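Long-range contact in ABC transporter periplasmic-binding protein YTFQ (PDB 2VK2), which binds alpha- and beta-galactofuranose in the periplasm as the solute-binding component of the ABC transporter YtfQRT-YjfF: residues A[3-8]-A[61-66]. Sequence-based numbering, arbitrary orientation.
Sequences LTVGFS and AIFIAP
Val5 lays one methyl on the ring of Phe63, on one face of two neighbouring parallel strands of a Rossmann-like domain of this periplasmic binding protein. CG1 sits over the ring centre, 3.7 Å from the Phe63 centroid and 9° off the ring normal, a CH-pi contact. That methyl stands anti to the backbone N (chi1 175°), which carries it forward along the strand to Phe63. The other methyl, CG2, faces Ala61 CB at 4.2 Å. The side chains of Phe7 and Phe63 cross at about a right angle, and Phe7 CD1 meets Phe63 CB at 3.7 Å. The edge of the Phe7 ring also lies near Phe63 O and Ala65 N. An alanine in place of Phe63 would probably leave Val5 CG1 without its aromatic face and open a gap beside Phe256 and Phe87, whose rings also meet it.

The backbone ladder fixes this register. Gly6 uses both its N-H and its carbonyl, to Ala61 O and Phe63 N. Ser8 N bonds to Phe63 O at 2.8 Å. At the start of the ladder Ala61 N makes only a weak hydrogen bond to Thr4 O, at 3.5 Å.

Helix 252-265 covers the face of Val5, Ala61 and Phe63. Helix 44-57, in the crossover from strand 34-39 to strand 61-64, covers the face of Ser8, Ile62 and Ile64. Its Gln47 NE2 bonds to both Ser8 OG and Ala65 O. The strands run toward the sugar site, where Ala65 lies beside the galactofuranose-binding residues Arg17 and Asp90. There Ala65 N gives its hydrogen to Ser8 O at 3.0 Å, nearly straight at 171°.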
ATOM      1  N   LEU A   3     -24.697 -13.394   5.431  1.00 19.49           N
ATOM      2  CA  LEU A   3     -24.002 -12.195   5.907  1.00 18.90           C
ATOM      3  C   LEU A   3     -23.884 -11.165   4.793  1.00 17.77           C
ATOM      4  O   LEU A   3     -23.601 -11.512   3.645  1.00 17.01           O
ATOM      5  CB  LEU A   3     -22.601 -12.539   6.422  1.00 19.09           C
ATOM      6  CG  LEU A   3     -22.487 -13.342   7.719  1.00 19.27           C
ATOM      7  CD1 LEU A   3     -21.021 -13.608   8.031  1.00 19.21           C
ATOM      8  CD2 LEU A   3     -23.157 -12.623   8.883  1.00 19.45           C
ATOM      9  N   THR A   4     -24.111  -9.900   5.143  1.00 16.39           N
ATOM     10  CA  THR A   4     -23.865  -8.778   4.243  1.00 15.21           C
ATOM     11  C   THR A   4     -22.782  -7.892   4.849  1.00 13.58           C
ATOM     12  O   THR A   4     -22.889  -7.470   6.002  1.00 12.61           O
ATOM     13  CB  THR A   4     -25.134  -7.940   4.007  1.00 15.19           C
ATOM     14  OG1 THR A   4     -26.132  -8.752   3.379  1.00 14.55           O
ATOM     15  CG2 THR A   4     -24.837  -6.740   3.115  1.00 15.09           C
ATOM     16  N   VAL A   5     -21.737  -7.632   4.067  1.00 11.57           N
ATOM     17  CA  VAL A   5     -20.630  -6.785   4.496  1.00 10.26           C
ATOM     18  C   VAL A   5     -20.573  -5.544   3.612  1.00  9.49           C
ATOM     19  O   VAL A   5     -20.656  -5.639   2.388  1.00  9.25           O
ATOM     20  CB  VAL A   5     -19.285  -7.542   4.417  1.00 10.10           C
ATOM     21  CG1 VAL A   5     -18.118  -6.620   4.749  1.00  9.64           C
ATOM     22  CG2 VAL A   5     -19.304  -8.741   5.350  1.00 10.24           C
ATOM     23  N   GLY A   6     -20.455  -4.379   4.244  1.00  8.61           N
ATOM     24  CA  GLY A   6     -20.229  -3.129   3.532  1.00  8.34           C
ATOM     25  C   GLY A   6     -18.754  -2.793   3.610  1.00  8.21           C
ATOM     26  O   GLY A   6     -18.207  -2.684   4.703  1.00  8.68           O
ATOM     27  N   PHE A   7     -18.114  -2.638   2.454  1.00  8.03           N
ATOM     28  CA  PHE A   7     -16.688  -2.327   2.377  1.00  7.90           C
ATOM     29  C   PHE A   7     -16.519  -0.919   1.827  1.00  7.69           C
ATOM     30  O   PHE A   7     -16.857  -0.650   0.673  1.00  7.67           O
ATOM     31  CB  PHE A   7     -15.992  -3.371   1.490  1.00  8.39           C
ATOM     32  CG  PHE A   7     -14.512  -3.132   1.239  1.00  8.61           C
ATOM     33  CD1 PHE A   7     -13.714  -2.376   2.097  1.00  8.61           C
ATOM     34  CD2 PHE A   7     -13.908  -3.730   0.136  1.00  9.10           C
ATOM     35  CE1 PHE A   7     -12.353  -2.198   1.832  1.00  8.96           C
ATOM     36  CE2 PHE A   7     -12.557  -3.559  -0.125  1.00  9.57           C
ATOM     37  CZ  PHE A   7     -11.778  -2.793   0.724  1.00  9.43           C
ATOM     38  N   SER A   8     -16.032  -0.017   2.679  1.00  7.38           N
ATOM     39  CA  SER A   8     -15.634   1.314   2.250  1.00  7.53           C
ATOM     40  C   SER A   8     -14.202   1.244   1.735  1.00  7.60           C
ATOM     41  O   SER A   8     -13.250   1.172   2.516  1.00  7.75           O
ATOM     42  CB  SER A   8     -15.740   2.327   3.390  1.00  7.55           C
ATOM     43  OG  SER A   8     -15.272   3.593   2.959  1.00  7.86           O
ATOM     44  N   ALA A  61     -21.499  -6.359   9.003  1.00  8.84           N
ATOM     45  CA  ALA A  61     -20.146  -5.936   9.321  1.00  8.73           C
ATOM     46  C   ALA A  61     -19.724  -4.878   8.331  1.00  8.32           C
ATOM     47  O   ALA A  61     -20.252  -4.815   7.222  1.00  8.04           O
ATOM     48  CB  ALA A  61     -19.193  -7.117   9.275  1.00  8.90           C
ATOM     49  N   ILE A  62     -18.785  -4.039   8.752  1.00  8.10           N
ATOM     50  CA  ILE A  62     -18.230  -2.998   7.899  1.00  8.11           C
ATOM     51  C   ILE A  62     -16.723  -3.188   7.802  1.00  7.88           C
ATOM     52  O   ILE A  62     -16.048  -3.369   8.812  1.00  7.95           O
ATOM     53  CB  ILE A  62     -18.580  -1.592   8.432  1.00  8.11           C
ATOM     54  CG1 ILE A  62     -20.088  -1.359   8.291  1.00  8.31           C
ATOM     55  CG2 ILE A  62     -17.808  -0.509   7.677  1.00  8.75           C
ATOM     56  CD1 ILE A  62     -20.615  -0.176   9.073  1.00  8.69           C
ATOM     57  N   PHE A  63     -16.218  -3.190   6.572  1.00  7.57           N
ATOM     58  CA  PHE A  63     -14.784  -3.204   6.306  1.00  7.47           C
ATOM     59  C   PHE A  63     -14.424  -1.800   5.837  1.00  7.04           C
ATOM     60  O   PHE A  63     -15.149  -1.209   5.038  1.00  7.29           O
ATOM     61  CB  PHE A  63     -14.435  -4.193   5.187  1.00  7.77           C
ATOM     62  CG  PHE A  63     -14.539  -5.660   5.559  1.00  7.82           C
ATOM     63  CD1 PHE A  63     -15.047  -6.100   6.778  1.00  8.15           C
ATOM     64  CD2 PHE A  63     -14.145  -6.614   4.628  1.00  8.23           C
ATOM     65  CE1 PHE A  63     -15.124  -7.462   7.061  1.00  8.67           C
ATOM     66  CE2 PHE A  63     -14.231  -7.964   4.905  1.00  8.79           C
ATOM     67  CZ  PHE A  63     -14.717  -8.390   6.118  1.00  8.67           C
ATOM     68  N   ILE A  64     -13.314  -1.259   6.327  1.00  7.11           N
ATOM     69  CA  ILE A  64     -12.852   0.053   5.887  1.00  7.13           C
ATOM     70  C   ILE A  64     -11.373  -0.042   5.574  1.00  7.11           C
ATOM     71  O   ILE A  64     -10.614  -0.570   6.377  1.00  7.55           O
ATOM     72  CB  ILE A  64     -13.016   1.137   6.979  1.00  7.17           C
ATOM     73  CG1 ILE A  64     -14.466   1.239   7.462  1.00  6.90           C
ATOM     74  CG2 ILE A  64     -12.542   2.496   6.462  1.00  7.59           C
ATOM     75  CD1 ILE A  64     -14.614   2.080   8.719  1.00  7.49           C
ATOM     76  N   ALA A  65     -10.976   0.459   4.408  1.00  7.21           N
ATOM     77  CA  ALA A  65      -9.571   0.733   4.123  1.00  7.08           C
ATOM     78  C   ALA A  65      -9.397   2.229   4.357  1.00  7.06           C
ATOM     79  O   ALA A  65      -9.764   3.027   3.503  1.00  7.51           O
ATOM     80  CB  ALA A  65      -9.231   0.354   2.689  1.00  7.31           C
ATOM     81  N   PRO A  66      -8.903   2.620   5.548  1.00  7.06           N
ATOM     82  CA  PRO A  66      -8.945   4.042   5.910  1.00  7.03           C
ATOM     83  C   PRO A  66      -7.915   4.876   5.153  1.00  7.01           C
ATOM     84  O   PRO A  66      -6.719   4.661   5.312  1.00  7.16           O
ATOM     85  CB  PRO A  66      -8.639   4.027   7.413  1.00  7.11           C
ATOM     86  CG  PRO A  66      -7.823   2.812   7.617  1.00  7.02           C
ATOM     87  CD  PRO A  66      -8.316   1.797   6.621  1.00  7.07           C
TER